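Local coordinates for protein cleavage stimulation factor 77 (Encephalitozoon cuniculi, PDB 2UY1) that probably acts in mRNA 3'-end processing, where its all-helical, repeat-built chain would serve as a scaffold and may bind mRNA, at residues B[78-83]-B[194-199]; B[320-325]-B[347-352]; B[408-413]-B[417-422]. All coordinates share one frame; numbering follows the deposited sequence.

Interaction 1. Residues B[78-83]-B[194-199]; sequences FENYWD and HESRMH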
loop_
_atom_site.group_PDB
_atom_site.type_symbol
_atom_site.label_atom_id
_atom_site.label_comp_id
_atom_site.label_asym_id
_atom_site.label_seq_id
_atom_site.Cartn_x
_atom_site.Cartn_y
_atom_site.Cartn_z
ATOM N N PHE B 78 20.679 -7.300 -46.694
ATOM C CA PHE B 78 21.444 -6.797 -45.581
ATOM C C PHE B 78 22.132 -5.439 -45.775
ATOM O O PHE B 78 23.081 -5.140 -45.055
ATOM C CB PHE B 78 22.455 -7.850 -45.117
ATOM C CG PHE B 78 21.815 -9.148 -44.656
ATOM C CD1 PHE B 78 21.424 -9.320 -43.314
ATOM C CD2 PHE B 78 21.588 -10.180 -45.551
ATOM C CE1 PHE B 78 20.841 -10.499 -42.876
ATOM C CE2 PHE B 78 21.017 -11.360 -45.115
ATOM C CZ PHE B 78 20.621 -11.503 -43.760
ATOM N N GLU B 79 21.676 -4.618 -46.721
ATOM C CA GLU B 79 22.326 -3.309 -46.990
ATOM C C GLU B 79 22.195 -2.305 -45.820
ATOM O O GLU B 79 23.019 -1.402 -45.660
ATOM C CB GLU B 79 21.812 -2.659 -48.293
ATOM C CG GLU B 79 20.311 -2.230 -48.266
ATOM C CD GLU B 79 19.826 -1.684 -49.583
ATOM O OE1 GLU B 79 18.635 -1.906 -49.941
ATOM O OE2 GLU B 79 20.641 -1.033 -50.278
ATOM N N ASN B 80 21.143 -2.455 -45.023
ATOM C CA ASN B 80 20.878 -1.513 -43.924
ATOM C C ASN B 80 21.510 -1.979 -42.616
ATOM O O ASN B 80 21.396 -1.284 -41.602
ATOM C CB ASN B 80 19.361 -1.349 -43.747
ATOM C CG ASN B 80 18.766 -0.357 -44.710
ATOM O OD1 ASN B 80 18.974 0.844 -44.567
ATOM N ND2 ASN B 80 17.988 -0.840 -45.674
ATOM N N TYR B 81 22.163 -3.153 -42.658
ATOM C CA TYR B 81 22.707 -3.849 -41.482
ATOM C C TYR B 81 24.001 -3.283 -40.948
ATOM O O TYR B 81 24.947 -3.027 -41.714
ATOM C CB TYR B 81 22.906 -5.323 -41.818
ATOM C CG TYR B 81 23.313 -6.264 -40.703
ATOM C CD1 TYR B 81 22.798 -6.159 -39.402
ATOM C CD2 TYR B 81 24.166 -7.321 -40.984
ATOM C CE1 TYR B 81 23.181 -7.059 -38.407
ATOM C CE2 TYR B 81 24.527 -8.209 -40.022
ATOM C CZ TYR B 81 24.035 -8.086 -38.743
ATOM O OH TYR B 81 24.438 -9.033 -37.845
ATOM N N TRP B 82 24.043 -3.128 -39.625
ATOM C CA TRP B 82 25.177 -2.577 -38.885
ATOM C C TRP B 82 26.364 -3.517 -38.829
ATOM O O TRP B 82 27.357 -3.190 -38.236
ATOM C CB TRP B 82 24.774 -2.228 -37.435
ATOM C CG TRP B 82 23.742 -3.228 -36.849
ATOM C CD1 TRP B 82 23.999 -4.334 -36.091
ATOM C CD2 TRP B 82 22.311 -3.200 -37.056
ATOM N NE1 TRP B 82 22.814 -4.985 -35.783
ATOM C CE2 TRP B 82 21.767 -4.320 -36.370
ATOM C CE3 TRP B 82 21.438 -2.336 -37.753
ATOM C CZ2 TRP B 82 20.388 -4.598 -36.363
ATOM C CZ3 TRP B 82 20.081 -2.613 -37.744
ATOM C CH2 TRP B 82 19.563 -3.740 -37.046
ATOM N N ASP B 83 26.268 -4.693 -39.417
ATOM C CA ASP B 83 27.441 -5.544 -39.488
ATOM C C ASP B 83 27.708 -6.013 -40.917
ATOM O O ASP B 83 28.223 -7.107 -41.129
ATOM C CB ASP B 83 27.277 -6.733 -38.548
ATOM C CG ASP B 83 28.579 -7.163 -37.904
ATOM O OD1 ASP B 83 29.535 -6.349 -37.817
ATOM O OD2 ASP B 83 28.626 -8.321 -37.450
ATOM N N HIS B 194 13.140 4.987 -45.913
ATOM C CA HIS B 194 13.045 4.853 -44.453
ATOM C C HIS B 194 12.249 3.601 -44.111
ATOM O O HIS B 194 12.707 2.785 -43.344
ATOM C CB HIS B 194 12.428 6.098 -43.785
ATOM C CG HIS B 194 12.354 6.006 -42.280
ATOM N ND1 HIS B 194 11.161 5.903 -41.593
ATOM C CD2 HIS B 194 13.327 5.967 -41.341
ATOM C CE1 HIS B 194 11.402 5.829 -40.298
ATOM N NE2 HIS B 194 12.708 5.852 -40.119
ATOM N N GLU B 195 11.066 3.474 -44.697
ATOM C CA GLU B 195 10.293 2.238 -44.663
ATOM C C GLU B 195 11.144 0.965 -44.912
ATOM O O GLU B 195 11.023 -0.016 -44.184
ATOM C CB GLU B 195 9.149 2.334 -45.685
ATOM C CG GLU B 195 8.305 1.067 -45.776
ATOM C CD GLU B 195 7.148 1.121 -46.776
ATOM O OE1 GLU B 195 6.705 2.236 -47.164
ATOM O OE2 GLU B 195 6.664 0.007 -47.140
ATOM N N SER B 196 12.003 1.005 -45.938
ATOM C CA SER B 196 12.864 -0.099 -46.319
ATOM C C SER B 196 13.828 -0.411 -45.159
ATOM O O SER B 196 13.994 -1.568 -44.709
ATOM C CB SER B 196 13.598 0.308 -47.613
ATOM O OG SER B 196 14.416 -0.733 -48.109
ATOM N N ARG B 197 14.432 0.651 -44.638
ATOM C CA ARG B 197 15.269 0.532 -43.464
ATOM C C ARG B 197 14.536 -0.091 -42.268
ATOM O O ARG B 197 15.121 -0.862 -41.510
ATOM C CB ARG B 197 15.870 1.879 -43.060
ATOM C CG ARG B 197 16.815 1.769 -41.794
ATOM C CD ARG B 197 17.909 2.850 -41.747
ATOM N NE ARG B 197 18.740 2.727 -40.558
ATOM C CZ ARG B 197 19.838 1.970 -40.472
ATOM N NH1 ARG B 197 20.240 1.228 -41.523
ATOM N NH2 ARG B 197 20.515 1.931 -39.329
ATOM N N MET B 198 13.283 0.293 -42.089
ATOM C CA MET B 198 12.485 -0.125 -40.915
ATOM C C MET B 198 12.031 -1.597 -41.038
ATOM O O MET B 198 11.933 -2.329 -40.034
ATOM C CB MET B 198 11.251 0.795 -40.765
ATOM C CG MET B 198 11.542 2.228 -40.212
ATOM S SD MET B 198 12.782 2.281 -38.901
ATOM C CE MET B 198 12.005 1.264 -37.622
ATOM N N HIS B 199 11.740 -2.020 -42.266
ATOM C CA HIS B 199 11.405 -3.424 -42.532
ATOM C C HIS B 199 12.574 -4.305 -42.127
ATOM O O HIS B 199 12.385 -5.251 -41.382
ATOM C CB HIS B 199 11.044 -3.639 -43.995
ATOM C CG HIS B 199 9.687 -3.104 -44.373
ATOM N ND1 HIS B 199 8.527 -3.496 -43.744
ATOM C CD2 HIS B 199 9.306 -2.257 -45.359
ATOM C CE1 HIS B 199 7.491 -2.903 -44.309
ATOM N NE2 HIS B 199 7.937 -2.142 -45.294
HETATM O O HOH W 1 22.724 0.305 -39.413
#
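Asn80 and Arg197 carry this contact, which holds a type I beta turn against a helix in the all-helical repeat fold of the suppressor-of-forked family. The turn, Phe78 to Tyr81, follows helix 69-78 and is closed by its own bond from Tyr81 N to Phe78 O; helix 193-208 supplies the arginine. Arg197 CG lies anti to the backbone N, and the chain runs extended as far as NE, carrying the guanidinium past the Asn80 side chain to its backbone carbonyl. There Arg197 NH1 donates to Asn80 O at 2.8 Å. The acceptor offers a lone pair in its carbonyl plane; the bond is bent, and Asn80 O stands 27° out of the guanidinium plane. Arg197 NH1 also gives a weak bond to Asn80 OD1 at 3.3 Å, straighter than the first at 163°, and this oxygen does lie in the guanidinium plane, at its edge. NH1 thus serves both oxygens of the asparagine, the backbone one by the shorter bond and the amide one weakly, although amide and guanidinium planes are turned 55° apart. The aliphatic arginine chain passes at a slant by the amide oxygen, with Arg197 CB 3.6 Å from Asn80 OD1. Further partners complete the arginine: NE forms a salt bridge with Glu182 of helix 173-184, which would limit rotation of the group, while NH2 turns to a water. On the helix itself, His199 NE2 donates to Glu195 OE2 at 3.1 Å, and His199 ND1 pairs with the Tyr219 hydroxyl. Asn80 O has two donors, Arg197 NH1 and the water, whose oxygen also lies in the plane of the Trp82 ring, at its edge. That water closes a bridge: it accepts from Arg197 NH2 at 2.7 Å and donates to Asn80 O at 3.0 Å.

Interaction 2. Residues B[320-325]-B[347-352]; sequences HVFIYC and LLKHPD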
loop_
_atom_site.group_PDB
_atom_site.type_symbol
_atom_site.label_atom_id
_atom_site.label_comp_id
_atom_site.label_asym_id
_atom_site.label_seq_id
_atom_site.Cartn_x
_atom_site.Cartn_y
_atom_site.Cartn_z
ATOM N N HIS B 320 -13.602 -13.170 -11.101
ATOM C CA HIS B 320 -13.227 -11.980 -11.870
ATOM C C HIS B 320 -14.197 -11.600 -12.976
ATOM O O HIS B 320 -14.244 -10.450 -13.380
ATOM C CB HIS B 320 -11.871 -12.225 -12.549
ATOM C CG HIS B 320 -10.717 -12.230 -11.602
ATOM N ND1 HIS B 320 -10.147 -13.231 -10.890
ATOM C CD2 HIS B 320 -10.033 -11.083 -11.270
ATOM C CE1 HIS B 320 -9.119 -12.679 -10.166
ATOM N NE2 HIS B 320 -9.058 -11.384 -10.428
ATOM N N VAL B 321 -14.877 -12.595 -13.549
ATOM C CA VAL B 321 -15.642 -12.403 -14.779
ATOM C C VAL B 321 -16.913 -11.696 -14.380
ATOM O O VAL B 321 -17.374 -10.840 -15.083
ATOM C CB VAL B 321 -15.928 -13.800 -15.528
ATOM C CG1 VAL B 321 -16.906 -13.639 -16.756
ATOM C CG2 VAL B 321 -14.648 -14.370 -16.005
ATOM N N PHE B 322 -17.394 -12.004 -13.183
ATOM C CA PHE B 322 -18.562 -11.329 -12.615
ATOM C C PHE B 322 -18.246 -9.893 -12.249
ATOM O O PHE B 322 -19.075 -9.046 -12.437
ATOM C CB PHE B 322 -19.014 -12.027 -11.327
ATOM C CG PHE B 322 -19.590 -13.423 -11.525
ATOM C CD1 PHE B 322 -20.929 -13.598 -11.825
ATOM C CD2 PHE B 322 -18.775 -14.549 -11.386
ATOM C CE1 PHE B 322 -21.474 -14.885 -11.982
ATOM C CE2 PHE B 322 -19.305 -15.848 -11.531
ATOM C CZ PHE B 322 -20.669 -16.008 -11.807
ATOM N N ILE B 323 -17.098 -9.657 -11.599
ATOM C CA ILE B 323 -16.636 -8.330 -11.208
ATOM C C ILE B 323 -16.377 -7.477 -12.447
ATOM O O ILE B 323 -16.740 -6.307 -12.500
ATOM C CB ILE B 323 -15.312 -8.409 -10.394
ATOM C CG1 ILE B 323 -15.430 -9.296 -9.140
ATOM C CG2 ILE B 323 -14.723 -7.012 -10.101
ATOM C CD1 ILE B 323 -14.044 -9.494 -8.408
ATOM N N TYR B 324 -15.733 -8.064 -13.462
ATOM C CA TYR B 324 -15.579 -7.344 -14.724
ATOM C C TYR B 324 -16.913 -6.940 -15.358
ATOM O O TYR B 324 -17.064 -5.804 -15.818
ATOM C CB TYR B 324 -14.754 -8.189 -15.668
ATOM C CG TYR B 324 -14.855 -7.751 -17.078
ATOM C CD1 TYR B 324 -14.051 -6.712 -17.583
ATOM C CD2 TYR B 324 -15.779 -8.369 -17.926
ATOM C CE1 TYR B 324 -14.201 -6.324 -18.886
ATOM C CE2 TYR B 324 -15.932 -7.992 -19.217
ATOM C CZ TYR B 324 -15.147 -6.997 -19.706
ATOM O OH TYR B 324 -15.327 -6.661 -21.030
ATOM N N CYS B 325 -17.887 -7.851 -15.408
ATOM C CA CYS B 325 -19.215 -7.524 -16.025
ATOM C C CYS B 325 -19.976 -6.486 -15.253
ATOM O O CYS B 325 -20.778 -5.735 -15.845
ATOM C CB CYS B 325 -20.132 -8.753 -16.138
ATOM S SG CYS B 325 -19.569 -9.899 -17.434
ATOM N N LEU B 347 -21.287 -13.921 -6.041
ATOM C CA LEU B 347 -21.053 -14.284 -4.648
ATOM C C LEU B 347 -21.793 -15.562 -4.260
ATOM O O LEU B 347 -21.287 -16.335 -3.448
ATOM C CB LEU B 347 -21.488 -13.121 -3.765
ATOM C CG LEU B 347 -21.134 -13.012 -2.309
ATOM C CD1 LEU B 347 -19.600 -13.244 -2.108
ATOM C CD2 LEU B 347 -21.583 -11.656 -1.870
ATOM N N LEU B 348 -22.981 -15.769 -4.827
ATOM C CA LEU B 348 -23.657 -17.080 -4.780
ATOM C C LEU B 348 -22.822 -18.226 -5.385
ATOM O O LEU B 348 -22.704 -19.292 -4.780
ATOM C CB LEU B 348 -25.027 -17.019 -5.454
ATOM C CG LEU B 348 -26.079 -16.029 -4.948
ATOM C CD1 LEU B 348 -27.103 -15.779 -6.030
ATOM C CD2 LEU B 348 -26.762 -16.502 -3.676
ATOM N N LYS B 349 -22.241 -18.017 -6.569
ATOM C CA LYS B 349 -21.324 -19.011 -7.133
ATOM C C LYS B 349 -20.037 -19.202 -6.345
ATOM O O LYS B 349 -19.548 -20.331 -6.250
ATOM C CB LYS B 349 -20.978 -18.727 -8.593
ATOM C CG LYS B 349 -22.169 -18.626 -9.543
ATOM C CD LYS B 349 -22.766 -19.976 -10.028
ATOM C CE LYS B 349 -24.050 -19.702 -10.908
ATOM N NZ LYS B 349 -24.466 -20.867 -11.753
ATOM N N HIS B 350 -19.459 -18.114 -5.822
ATOM C CA HIS B 350 -18.133 -18.176 -5.164
ATOM C C HIS B 350 -18.259 -17.601 -3.756
ATOM O O HIS B 350 -17.789 -16.489 -3.499
ATOM C CB HIS B 350 -17.066 -17.439 -6.009
ATOM C CG HIS B 350 -16.894 -18.029 -7.376
ATOM N ND1 HIS B 350 -16.234 -19.136 -7.788
ATOM C CD2 HIS B 350 -17.520 -17.517 -8.491
ATOM C CE1 HIS B 350 -16.459 -19.263 -9.141
ATOM N NE2 HIS B 350 -17.232 -18.269 -9.540
ATOM N N PRO B 351 -18.883 -18.388 -2.836
ATOM C CA PRO B 351 -19.323 -17.904 -1.528
ATOM C C PRO B 351 -18.137 -17.591 -0.628
ATOM O O PRO B 351 -18.300 -16.844 0.338
ATOM C CB PRO B 351 -20.108 -19.093 -0.935
ATOM C CG PRO B 351 -19.778 -20.260 -1.731
ATOM C CD PRO B 351 -19.114 -19.841 -2.997
ATOM N N ASP B 352 -16.989 -18.194 -0.959
ATOM C CA ASP B 352 -15.720 -18.070 -0.264
ATOM C C ASP B 352 -14.706 -17.177 -0.999
ATOM O O ASP B 352 -13.528 -17.288 -0.738
ATOM C CB ASP B 352 -15.056 -19.460 -0.086
ATOM C CG ASP B 352 -15.859 -20.401 0.835
ATOM O OD1 ASP B 352 -16.444 -19.923 1.850
ATOM O OD2 ASP B 352 -15.903 -21.623 0.541
#
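Within the helical hairpin made by helices 319-333 and 337-349, the Phe322 ring reaches from the first helix to Lys349 and His350 at the end of the second. The two helices run in roughly opposite senses, so the beginning of one faces the end of the other. Phe322 takes part through CE2 and CZ: CZ approaches Lys349 CG at 3.8 Å, and CE2 comes to His350 NE2 at 3.8 Å and His350 CD2 at 3.9 Å. Seen from the imidazole, Phe322 CE2 lies at the edge, close to the ring plane. The two aromatic groups therefore meet rim to rim and do not stack, their centroids 5.9 Å apart and their planes inclined by 69°. Lys349 contributes the root of its chain; a bend at chi2 (-80°) turns the rest away from the phenylalanine, so only the CG methylene of Lys349 meets the ring, and the ammonium group takes no part. His350 is the first residue to leave helical geometry, and its CB is directed toward helix 319-333. Its NE2, though close to Phe322 CE2, is hydrogen-bonded to Val317 O in the loop before helix 319-333, a bond that would fix the turn of the imidazole; Phe322 packs on the Val317 side chain as well. Around this pair, Ile323 and Leu347 pack on helix 354-367, whereas Val321 and Cys325 face helix 302-311, placing the hairpin between its neighbours on both sides along the chain.

Interaction 3. Residues B[408-413]-B[417-422]; sequences DQKMDA and DAILPP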
loop_
_atom_site.group_PDB
_atom_site.type_symbol
_atom_site.label_atom_id
_atom_site.label_comp_id
_atom_site.label_asym_id
_atom_site.label_seq_id
_atom_site.Cartn_x
_atom_site.Cartn_y
_atom_site.Cartn_z
ATOM N N ASP B 408 -14.784 -0.796 17.872
ATOM C CA ASP B 408 -14.892 -1.897 18.872
ATOM C C ASP B 408 -14.942 -3.200 18.117
ATOM O O ASP B 408 -14.229 -4.183 18.453
ATOM C CB ASP B 408 -16.188 -1.878 19.687
ATOM C CG ASP B 408 -16.238 -0.814 20.743
ATOM O OD1 ASP B 408 -15.164 -0.365 21.173
ATOM O OD2 ASP B 408 -17.386 -0.423 21.129
ATOM N N GLN B 409 -15.848 -3.257 17.149
ATOM C CA GLN B 409 -16.012 -4.459 16.279
ATOM C C GLN B 409 -14.769 -4.947 15.518
ATOM O O GLN B 409 -14.522 -6.126 15.471
ATOM C CB GLN B 409 -17.183 -4.285 15.295
ATOM C CG GLN B 409 -18.616 -4.486 15.874
ATOM C CD GLN B 409 -19.681 -3.799 14.966
ATOM O OE1 GLN B 409 -19.619 -3.934 13.770
ATOM N NE2 GLN B 409 -20.629 -3.056 15.554
ATOM N N LYS B 410 -14.013 -4.045 14.888
ATOM C CA LYS B 410 -12.739 -4.418 14.313
ATOM C C LYS B 410 -11.762 -5.002 15.384
ATOM O O LYS B 410 -11.104 -5.982 15.111
ATOM C CB LYS B 410 -12.083 -3.218 13.531
ATOM C CG LYS B 410 -11.090 -3.679 12.533
ATOM C CD LYS B 410 -10.023 -2.676 12.134
ATOM C CE LYS B 410 -9.012 -3.488 11.264
ATOM N NZ LYS B 410 -7.822 -2.700 10.924
ATOM N N MET B 411 -11.616 -4.364 16.560
ATOM C CA MET B 411 -10.686 -4.894 17.614
ATOM C C MET B 411 -11.091 -6.263 18.127
ATOM O O MET B 411 -10.192 -7.110 18.391
ATOM C CB MET B 411 -10.506 -3.926 18.796
ATOM C CG MET B 411 -10.064 -2.513 18.407
ATOM S SD MET B 411 -8.469 -2.519 17.549
ATOM C CE MET B 411 -8.970 -2.441 15.831
ATOM N N ASP B 412 -12.409 -6.480 18.267
ATOM C CA ASP B 412 -13.002 -7.790 18.554
ATOM C C ASP B 412 -12.655 -8.861 17.516
ATOM O O ASP B 412 -12.351 -10.002 17.883
ATOM C CB ASP B 412 -14.526 -7.713 18.688
ATOM C CG ASP B 412 -14.955 -6.915 19.926
ATOM O OD1 ASP B 412 -14.096 -6.751 20.823
ATOM O OD2 ASP B 412 -16.109 -6.398 19.960
ATOM N N ALA B 413 -12.736 -8.499 16.247
ATOM C CA ALA B 413 -12.462 -9.398 15.143
ATOM C C ALA B 413 -10.987 -9.800 15.060
ATOM O O ALA B 413 -10.707 -10.943 14.731
ATOM C CB ALA B 413 -12.940 -8.762 13.805
ATOM N N ASP B 417 -9.415 -13.640 15.840
ATOM C CA ASP B 417 -8.741 -14.100 14.619
ATOM C C ASP B 417 -9.745 -14.342 13.482
ATOM O O ASP B 417 -9.587 -15.250 12.665
ATOM C CB ASP B 417 -7.767 -15.257 14.920
ATOM C CG ASP B 417 -6.934 -15.692 13.699
ATOM O OD1 ASP B 417 -6.479 -14.847 12.875
ATOM O OD2 ASP B 417 -6.718 -16.913 13.574
ATOM N N ALA B 418 -10.760 -13.464 13.420
ATOM C CA ALA B 418 -11.846 -13.497 12.448
ATOM C C ALA B 418 -11.666 -12.618 11.213
ATOM O O ALA B 418 -12.580 -12.523 10.394
ATOM C CB ALA B 418 -13.166 -13.083 13.154
ATOM N N ILE B 419 -10.557 -11.906 11.071
ATOM C CA ILE B 419 -10.433 -11.067 9.860
ATOM C C ILE B 419 -9.988 -11.937 8.690
ATOM O O ILE B 419 -9.078 -12.736 8.803
ATOM C CB ILE B 419 -9.467 -9.900 10.049
ATOM C CG1 ILE B 419 -9.997 -8.934 11.147
ATOM C CG2 ILE B 419 -9.075 -9.257 8.683
ATOM C CD1 ILE B 419 -9.517 -7.520 11.078
ATOM N N LEU B 420 -10.633 -11.793 7.548
ATOM C CA LEU B 420 -10.193 -12.584 6.403
ATOM C C LEU B 420 -8.766 -12.170 6.030
ATOM O O LEU B 420 -8.388 -10.990 6.147
ATOM C CB LEU B 420 -11.133 -12.439 5.232
ATOM C CG LEU B 420 -12.556 -12.907 5.419
ATOM C CD1 LEU B 420 -13.308 -12.351 4.194
ATOM C CD2 LEU B 420 -12.569 -14.439 5.517
ATOM N N PRO B 421 -7.948 -13.142 5.606
ATOM C CA PRO B 421 -6.644 -12.862 5.013
ATOM C C PRO B 421 -6.649 -11.783 3.890
ATOM O O PRO B 421 -7.561 -11.748 3.043
ATOM C CB PRO B 421 -6.228 -14.250 4.437
ATOM C CG PRO B 421 -6.867 -15.193 5.316
ATOM C CD PRO B 421 -8.224 -14.588 5.659
ATOM N N PRO B 422 -5.638 -10.892 3.880
ATOM C CA PRO B 422 -5.586 -9.838 2.853
ATOM C C PRO B 422 -5.357 -10.319 1.430
ATOM O O PRO B 422 -4.684 -11.359 1.193
ATOM C CB PRO B 422 -4.417 -8.956 3.302
ATOM C CG PRO B 422 -3.598 -9.852 4.216
ATOM C CD PRO B 422 -4.535 -10.776 4.858
#
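A positive phi of 52° at Asp417 turns the chain back on the end of helix 400-415 and brings Ala418 N to Ala413 O. This is a Schellman motif, and one of its two bonds back into the last turn is Ala418 N to Ala413 O, 2.8 Å, with the N-H approaching at 157° and almost in line with the carbonyl. Asp417 N is also close to the same oxygen, at 3.2 Å, but badly angled and not bonded to it. Ala418 and Ile419 then lay apolar groups beside the last turns of the helix, and the chain runs extended from Ile419 on. Ala418 CB stands 4.4 Å from Ala413 CB, and Ile419, whose CG1 lies opposite its carbonyl carbon (chi1 -63°), brings that CG1 to 4.0 Å from the same methyl. Lys410 lies one turn earlier, its chain extended toward helix 384-397, where NZ forms a salt bridge with Asp388; NZ is also hydrogen-bonded to a polar side chain of the other subunit, so the capped helix end borders the subunit interface. The lysine and isoleucine side chains pass at a slant, and Lys410 CE meets Ile419 CD1 at 4.1 Å.

From the N terminus the three contacts follow one another in series; none nests in or crosses another. Interaction 1 closes by far the longest loop, joining the turn after helix 69-78 to helix 193-208 across 110 intervening residues. Interaction 2 spans 21 residues and ties neighbouring helices 319-333 and 337-349. Interaction 3 is local: three residues separate its segments, and it finishes helix 400-415 and directs the chain that follows. Interaction 1 lies on the opposite side of the chain's centre from the others, its centre 51 Å from that of interaction 2 and 63 Å from that of interaction 3. Interactions 2 and 3 approach to about 7 Å between nearest atoms without touching.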